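Local coordinates for MHC class I antigen (Anolis carolinensis, PDB 7CPO), which pairs with beta2-microglobulin and holds a peptide in a groove between two helices above a beta sheet, probably for presentation to T cells, at residues 36-47 with 62-71. Residues are numbered along the deposited sequence; the frame is centred on the assembly and turned at random.
Sequences VSYNASTRRYLP and YWERNTLYAQ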
ATOM      1  N   VAL A  36      -9.770   8.166  -3.486  1.00 11.65           N
ATOM      2  CA  VAL A  36      -9.608   9.093  -4.598  1.00 12.63           C
ATOM      3  C   VAL A  36      -8.261   8.817  -5.234  1.00 14.02           C
ATOM      4  O   VAL A  36      -7.348   8.293  -4.595  1.00 15.72           O
ATOM      5  CB  VAL A  36      -9.689  10.585  -4.169  1.00 13.72           C
ATOM      6  CG1 VAL A  36     -11.138  10.979  -3.830  1.00  8.69           C
ATOM      7  CG2 VAL A  36      -8.735  10.853  -2.986  1.00 10.71           C
ATOM      8  N   SER A  37      -8.138   9.157  -6.512  1.00 13.53           N
ATOM      9  CA  SER A  37      -6.799   9.191  -7.068  1.00 20.97           C
ATOM     10  C   SER A  37      -6.777  10.222  -8.175  1.00 17.99           C
ATOM     11  O   SER A  37      -7.807  10.565  -8.756  1.00 17.97           O
ATOM     12  CB  SER A  37      -6.317   7.816  -7.566  1.00 22.74           C
ATOM     13  OG  SER A  37      -6.595   7.612  -8.923  1.00 34.09           O
ATOM     14  N   TYR A  38      -5.613  10.771  -8.411  1.00 18.90           N
ATOM     15  CA  TYR A  38      -5.445  11.710  -9.498  1.00 24.85           C
ATOM     16  C   TYR A  38      -4.745  10.930 -10.587  1.00 30.09           C
ATOM     17  O   TYR A  38      -3.561  10.607 -10.491  1.00 27.32           O
ATOM     18  CB  TYR A  38      -4.663  12.942  -9.093  1.00 18.95           C
ATOM     19  CG  TYR A  38      -4.307  13.808 -10.273  1.00 25.99           C
ATOM     20  CD1 TYR A  38      -5.199  14.745 -10.764  1.00 21.69           C
ATOM     21  CD2 TYR A  38      -3.077  13.684 -10.901  1.00 26.89           C
ATOM     22  CE1 TYR A  38      -4.871  15.542 -11.839  1.00 24.65           C
ATOM     23  CE2 TYR A  38      -2.743  14.472 -11.972  1.00 29.52           C
ATOM     24  CZ  TYR A  38      -3.641  15.399 -12.445  1.00 30.25           C
ATOM     25  OH  TYR A  38      -3.290  16.186 -13.518  1.00 34.18           O
ATOM     26  N   ASN A  39      -5.499  10.605 -11.609  1.00 34.40           N
ATOM     27  CA  ASN A  39      -5.000   9.792 -12.697  1.00 55.32           C
ATOM     28  C   ASN A  39      -4.229  10.775 -13.590  1.00 48.85           C
ATOM     29  O   ASN A  39      -4.805  11.688 -14.193  1.00 41.93           O
ATOM     30  CB  ASN A  39      -6.216   9.035 -13.258  1.00 55.42           C
ATOM     31  CG  ASN A  39      -6.035   8.410 -14.622  1.00 52.29           C
ATOM     32  OD1 ASN A  39      -5.128   8.740 -15.342  1.00 63.97           O
ATOM     33  ND2 ASN A  39      -7.031   7.646 -15.047  1.00 41.20           N
ATOM     34  N   ALA A  40      -2.889  10.694 -13.530  1.00 54.68           N
ATOM     35  CA  ALA A  40      -2.048  11.642 -14.260  1.00 43.65           C
ATOM     36  C   ALA A  40      -2.326  11.553 -15.744  1.00 48.19           C
ATOM     37  O   ALA A  40      -2.107  12.509 -16.502  1.00 47.26           O
ATOM     38  CB  ALA A  40      -0.579  11.348 -14.015  1.00 37.31           C
ATOM     39  N   SER A  41      -2.816  10.407 -16.189  1.00 51.55           N
ATOM     40  CA  SER A  41      -3.509  10.415 -17.456  1.00 55.14           C
ATOM     41  C   SER A  41      -4.701  11.351 -17.347  1.00 63.56           C
ATOM     42  O   SER A  41      -4.674  12.410 -17.963  1.00 78.08           O
ATOM     43  CB  SER A  41      -3.880   8.988 -17.907  1.00 49.68           C
ATOM     44  OG  SER A  41      -4.727   9.071 -19.043  1.00 59.45           O
ATOM     45  N   THR A  42      -5.675  11.088 -16.441  1.00 66.87           N
ATOM     46  CA  THR A  42      -6.960  11.843 -16.559  1.00 60.97           C
ATOM     47  C   THR A  42      -6.807  13.334 -16.419  1.00 54.93           C
ATOM     48  O   THR A  42      -7.673  14.075 -16.897  1.00 50.26           O
ATOM     49  CB  THR A  42      -8.071  11.549 -15.558  1.00 65.04           C
ATOM     50  OG1 THR A  42      -7.469  11.297 -14.263  1.00 60.84           O
ATOM     51  CG2 THR A  42      -8.917  10.452 -16.078  1.00 64.57           C
ATOM     52  N   ARG A  43      -5.801  13.792 -15.675  1.00 44.02           N
ATOM     53  CA  ARG A  43      -5.746  15.188 -15.217  1.00 42.82           C
ATOM     54  C   ARG A  43      -6.969  15.550 -14.384  1.00 34.20           C
ATOM     55  O   ARG A  43      -7.261  16.722 -14.208  1.00 48.49           O
ATOM     56  CB  ARG A  43      -5.631  16.164 -16.399  1.00 52.98           C
ATOM     57  CG  ARG A  43      -4.260  16.287 -17.055  1.00 60.00           C
ATOM     58  CD  ARG A  43      -4.439  16.178 -18.582  1.00 62.24           C
ATOM     59  NE  ARG A  43      -3.253  16.569 -19.352  1.00 70.52           N
ATOM     60  CZ  ARG A  43      -3.184  17.620 -20.175  1.00 71.32           C
ATOM     61  NH1 ARG A  43      -4.248  18.400 -20.396  1.00 60.61           N
ATOM     62  NH2 ARG A  43      -2.049  17.871 -20.816  1.00 68.50           N
ATOM     63  N   ARG A  44      -7.675  14.520 -13.901  1.00 28.96           N
ATOM     64  CA  ARG A  44      -8.852  14.647 -13.050  1.00 25.97           C
ATOM     65  C   ARG A  44      -8.571  13.917 -11.756  1.00 25.94           C
ATOM     66  O   ARG A  44      -8.030  12.816 -11.783  1.00 25.11           O
ATOM     67  CB  ARG A  44     -10.094  14.106 -13.725  1.00 19.51           C
ATOM     68  CG  ARG A  44     -10.378  14.713 -15.078  1.00 29.26           C
ATOM     69  CD  ARG A  44     -10.853  16.142 -14.945  1.00 27.60           C
ATOM     70  NE  ARG A  44     -11.971  16.237 -14.011  1.00 36.29           N
ATOM     71  CZ  ARG A  44     -12.476  17.384 -13.556  1.00 38.78           C
ATOM     72  NH1 ARG A  44     -11.976  18.556 -13.957  1.00 38.43           N
ATOM     73  NH2 ARG A  44     -13.477  17.354 -12.687  1.00 38.50           N
ATOM     74  N   TYR A  45      -8.868  14.562 -10.637  1.00 19.62           N
ATOM     75  CA  TYR A  45      -8.991  13.872  -9.367  1.00 20.73           C
ATOM     76  C   TYR A  45     -10.303  13.081  -9.389  1.00 17.61           C
ATOM     77  O   TYR A  45     -11.377  13.663  -9.571  1.00 19.74           O
ATOM     78  CB  TYR A  45      -8.933  14.935  -8.280  1.00 12.31           C
ATOM     79  CG  TYR A  45      -9.043  14.585  -6.816  1.00 24.10           C
ATOM     80  CD1 TYR A  45      -7.900  14.352  -6.037  1.00 25.78           C
ATOM     81  CD2 TYR A  45     -10.281  14.629  -6.167  1.00 30.36           C
ATOM     82  CE1 TYR A  45      -8.000  14.110  -4.641  1.00 19.31           C
ATOM     83  CE2 TYR A  45     -10.394  14.398  -4.774  1.00 19.91           C
ATOM     84  CZ  TYR A  45      -9.256  14.146  -4.017  1.00 22.42           C
ATOM     85  OH  TYR A  45      -9.409  13.921  -2.641  1.00 22.95           O
ATOM     86  N   LEU A  46     -10.220  11.760  -9.256  1.00 15.72           N
ATOM     87  CA  LEU A  46     -11.381  10.918  -9.515  1.00 20.85           C
ATOM     88  C   LEU A  46     -11.825  10.133  -8.280  1.00 18.58           C
ATOM     89  O   LEU A  46     -11.011   9.783  -7.422  1.00 17.54           O
ATOM     90  CB  LEU A  46     -11.102   9.924 -10.650  1.00 22.60           C
ATOM     91  CG  LEU A  46     -10.919  10.545 -12.028  1.00 19.82           C
ATOM     92  CD1 LEU A  46     -10.662   9.469 -13.073  1.00 18.29           C
ATOM     93  CD2 LEU A  46     -12.139  11.389 -12.371  1.00 16.78           C
ATOM     94  N   PRO A  47     -13.119   9.838  -8.174  1.00 15.71           N
ATOM     95  CA  PRO A  47     -13.584   8.971  -7.095  1.00 14.89           C
ATOM     96  C   PRO A  47     -13.213   7.527  -7.377  1.00 17.91           C
ATOM     97  O   PRO A  47     -13.240   7.072  -8.522  1.00 23.56           O
ATOM     98  CB  PRO A  47     -15.105   9.161  -7.113  1.00 17.57           C
ATOM     99  CG  PRO A  47     -15.406   9.564  -8.486  1.00 16.88           C
ATOM    100  CD  PRO A  47     -14.237  10.417  -8.935  1.00 18.75           C
ATOM    101  N   TYR A  62     -16.096  20.115  -5.122  1.00 19.33           N
ATOM    102  CA  TYR A  62     -15.049  19.242  -4.597  1.00 18.76           C
ATOM    103  C   TYR A  62     -14.121  18.705  -5.688  1.00 19.43           C
ATOM    104  O   TYR A  62     -12.891  18.743  -5.547  1.00 19.45           O
ATOM    105  CB  TYR A  62     -15.714  18.094  -3.840  1.00 19.99           C
ATOM    106  CG  TYR A  62     -14.779  17.130  -3.162  1.00 17.85           C
ATOM    107  CD1 TYR A  62     -14.269  17.395  -1.889  1.00 19.71           C
ATOM    108  CD2 TYR A  62     -14.435  15.924  -3.771  1.00 20.60           C
ATOM    109  CE1 TYR A  62     -13.423  16.489  -1.250  1.00 16.43           C
ATOM    110  CE2 TYR A  62     -13.594  15.006  -3.136  1.00 17.60           C
ATOM    111  CZ  TYR A  62     -13.100  15.295  -1.876  1.00 15.89           C
ATOM    112  OH  TYR A  62     -12.261  14.396  -1.264  1.00 15.33           O
ATOM    113  N   TRP A  63     -14.691  18.194  -6.783  1.00 15.58           N
ATOM    114  CA  TRP A  63     -13.873  17.542  -7.803  1.00 18.52           C
ATOM    115  C   TRP A  63     -13.049  18.553  -8.601  1.00 26.47           C
ATOM    116  O   TRP A  63     -11.883  18.288  -8.923  1.00 21.69           O
ATOM    117  CB  TRP A  63     -14.768  16.691  -8.709  1.00 17.04           C
ATOM    118  CG  TRP A  63     -15.514  15.671  -7.894  1.00 18.45           C
ATOM    119  CD1 TRP A  63     -16.857  15.647  -7.630  1.00 19.45           C
ATOM    120  CD2 TRP A  63     -14.945  14.565  -7.173  1.00 14.81           C
ATOM    121  NE1 TRP A  63     -17.161  14.576  -6.818  1.00 16.37           N
ATOM    122  CE2 TRP A  63     -16.001  13.903  -6.519  1.00 18.37           C
ATOM    123  CE3 TRP A  63     -13.649  14.054  -7.046  1.00 16.54           C
ATOM    124  CZ2 TRP A  63     -15.795  12.767  -5.737  1.00 15.94           C
ATOM    125  CZ3 TRP A  63     -13.450  12.933  -6.279  1.00 14.36           C
ATOM    126  CH2 TRP A  63     -14.518  12.302  -5.628  1.00 17.97           C
ATOM    127  N   GLU A  64     -13.617  19.723  -8.909  1.00 18.00           N
ATOM    128  CA  GLU A  64     -12.836  20.734  -9.611  1.00 23.63           C
ATOM    129  C   GLU A  64     -11.713  21.270  -8.731  1.00 22.71           C
ATOM    130  O   GLU A  64     -10.566  21.394  -9.186  1.00 22.25           O
ATOM    131  CB  GLU A  64     -13.726  21.888 -10.093  1.00 22.95           C
ATOM    132  CG  GLU A  64     -14.737  21.500 -11.136  1.00 34.80           C
ATOM    133  CD  GLU A  64     -14.131  20.842 -12.376  1.00 44.34           C
ATOM    134  OE1 GLU A  64     -13.097  21.333 -12.907  1.00 40.31           O
ATOM    135  OE2 GLU A  64     -14.713  19.821 -12.814  1.00 49.98           O
ATOM    136  N   ARG A  65     -12.025  21.616  -7.474  1.00 13.96           N
ATOM    137  CA  ARG A  65     -11.000  22.174  -6.588  1.00 21.70           C
ATOM    138  C   ARG A  65      -9.836  21.202  -6.408  1.00 21.70           C
ATOM    139  O   ARG A  65      -8.674  21.570  -6.615  1.00 19.43           O
ATOM    140  CB  ARG A  65     -11.608  22.553  -5.235  1.00 15.20           C
ATOM    141  CG  ARG A  65     -10.714  23.458  -4.372  1.00 17.93           C
ATOM    142  CD  ARG A  65     -11.542  24.160  -3.299  1.00 12.12           C
ATOM    143  NE  ARG A  65     -12.255  23.143  -2.573  1.00 29.74           N
ATOM    144  CZ  ARG A  65     -13.569  23.068  -2.462  1.00 27.47           C
ATOM    145  NH1 ARG A  65     -14.334  24.007  -2.975  1.00 22.07           N
ATOM    146  NH2 ARG A  65     -14.106  22.051  -1.807  1.00 32.14           N
ATOM    147  N   ASN A  66     -10.134  19.939  -6.076  1.00 16.87           N
ATOM    148  CA  ASN A  66      -9.073  18.947  -5.912  1.00 16.56           C
ATOM    149  C   ASN A  66      -8.306  18.719  -7.209  1.00 17.60           C
ATOM    150  O   ASN A  66      -7.080  18.540  -7.194  1.00 21.66           O
ATOM    151  CB  ASN A  66      -9.662  17.631  -5.418  1.00 17.44           C
ATOM    152  CG  ASN A  66      -9.946  17.624  -3.923  1.00 20.19           C
ATOM    153  OD1 ASN A  66      -9.049  17.380  -3.114  1.00 25.08           O
ATOM    154  ND2 ASN A  66     -11.206  17.853  -3.550  1.00 17.03           N
ATOM    155  N   THR A  67      -9.007  18.711  -8.342  1.00 18.95           N
ATOM    156  CA  THR A  67      -8.346  18.584  -9.641  1.00 16.60           C
ATOM    157  C   THR A  67      -7.371  19.744  -9.895  1.00 21.70           C
ATOM    158  O   THR A  67      -6.215  19.526 -10.279  1.00 17.35           O
ATOM    159  CB  THR A  67      -9.411  18.517 -10.741  1.00 21.50           C
ATOM    160  OG1 THR A  67     -10.199  17.335 -10.573  1.00 18.60           O
ATOM    161  CG2 THR A  67      -8.792  18.510 -12.124  1.00 20.28           C
ATOM    162  N   LEU A  68      -7.823  20.990  -9.696  1.00 19.99           N
ATOM    163  CA  LEU A  68      -6.947  22.145  -9.921  1.00 24.13           C
ATOM    164  C   LEU A  68      -5.728  22.103  -8.997  1.00 20.18           C
ATOM    165  O   LEU A  68      -4.595  22.306  -9.441  1.00 21.73           O
ATOM    166  CB  LEU A  68      -7.729  23.457  -9.740  1.00 16.68           C
ATOM    167  CG  LEU A  68      -8.842  23.768 -10.761  1.00 23.44           C
ATOM    168  CD1 LEU A  68      -9.899  24.731 -10.211  1.00 13.71           C
ATOM    169  CD2 LEU A  68      -8.274  24.316 -12.078  1.00 23.56           C
ATOM    170  N   TYR A  69      -5.946  21.808  -7.710  1.00 17.03           N
ATOM    171  CA  TYR A  69      -4.836  21.687  -6.767  1.00 16.98           C
ATOM    172  C   TYR A  69      -3.890  20.561  -7.160  1.00 21.35           C
ATOM    173  O   TYR A  69      -2.663  20.731  -7.134  1.00 17.94           O
ATOM    174  CB  TYR A  69      -5.365  21.434  -5.353  1.00 20.95           C
ATOM    175  CG  TYR A  69      -6.018  22.611  -4.662  1.00 18.68           C
ATOM    176  CD1 TYR A  69      -5.911  23.893  -5.174  1.00 19.48           C
ATOM    177  CD2 TYR A  69      -6.739  22.430  -3.479  1.00 22.93           C
ATOM    178  CE1 TYR A  69      -6.511  24.976  -4.525  1.00 26.93           C
ATOM    179  CE2 TYR A  69      -7.330  23.495  -2.825  1.00 25.32           C
ATOM    180  CZ  TYR A  69      -7.212  24.769  -3.356  1.00 24.37           C
ATOM    181  OH  TYR A  69      -7.811  25.833  -2.726  1.00 29.31           O
ATOM    182  N   ALA A  70      -4.443  19.377  -7.476  1.00 19.70           N
ATOM    183  CA  ALA A  70      -3.591  18.241  -7.826  1.00 27.08           C
ATOM    184  C   ALA A  70      -2.765  18.549  -9.073  1.00 24.33           C
ATOM    185  O   ALA A  70      -1.559  18.259  -9.123  1.00 19.18           O
ATOM    186  CB  ALA A  70      -4.438  16.973  -8.021  1.00 17.22           C
ATOM    187  N   GLN A  71      -3.400  19.163 -10.076  1.00 21.82           N
ATOM    188  CA  GLN A  71      -2.675  19.663 -11.239  1.00 21.13           C
ATOM    189  C   GLN A  71      -1.576  20.625 -10.825  1.00 21.23           C
ATOM    190  O   GLN A  71      -0.446  20.535 -11.319  1.00 26.58           O
ATOM    191  CB  GLN A  71      -3.640  20.355 -12.190  1.00 17.17           C
ATOM    192  CG  GLN A  71      -4.453  19.398 -12.991  1.00 28.06           C
ATOM    193  CD  GLN A  71      -5.396  20.090 -13.946  1.00 26.34           C
ATOM    194  OE1 GLN A  71      -6.068  19.433 -14.729  1.00 30.82           O
ATOM    195  NE2 GLN A  71      -5.440  21.420 -13.898  1.00 26.69           N
TER
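Thr67 OG1 is gripped twice: it accepts a hydrogen bond from Tyr45 N at 3.1 Å and gives its own proton to Trp63 O one helical turn back, tying the edge strand 44-47 to the helix. With OG1 anti to its carbonyl carbon (chi1 -64°), that oxygen also lies over the centre of one face of the Arg44 guanidinium. Arg44, bent at chi2 and chi3, curls back into an end-on salt bridge with Glu64: NH1 reaches OE1 almost straight at 3.2 Å, while NH2 meets OE2 at 2.8 Å from above the carboxylate plane. This is the alpha1 half of the MHC class I platform, where helix 62-87 lies across the sheet margin and walls the peptide groove. On the groove side the Asn66 amide stacks on the Tyr45 ring, planes 9° apart, and Asn66 OD1 is hydrogen-bonded to the backbone of the bound peptide. Tyr45 OH is hydrogen-bonded to Tyr9 OH, and the ring packs on an apolar peptide side chain. The Tyr45 ring meets the Trp63 indole rim to rim, CD2 to CE3 3.5 Å, while Pro47 CD sits over an indole face, 4.0 Å from the six-membered ring's centroid. Further along the helix, Ala70 CB packs against Tyr38 CD1 at 3.6 Å.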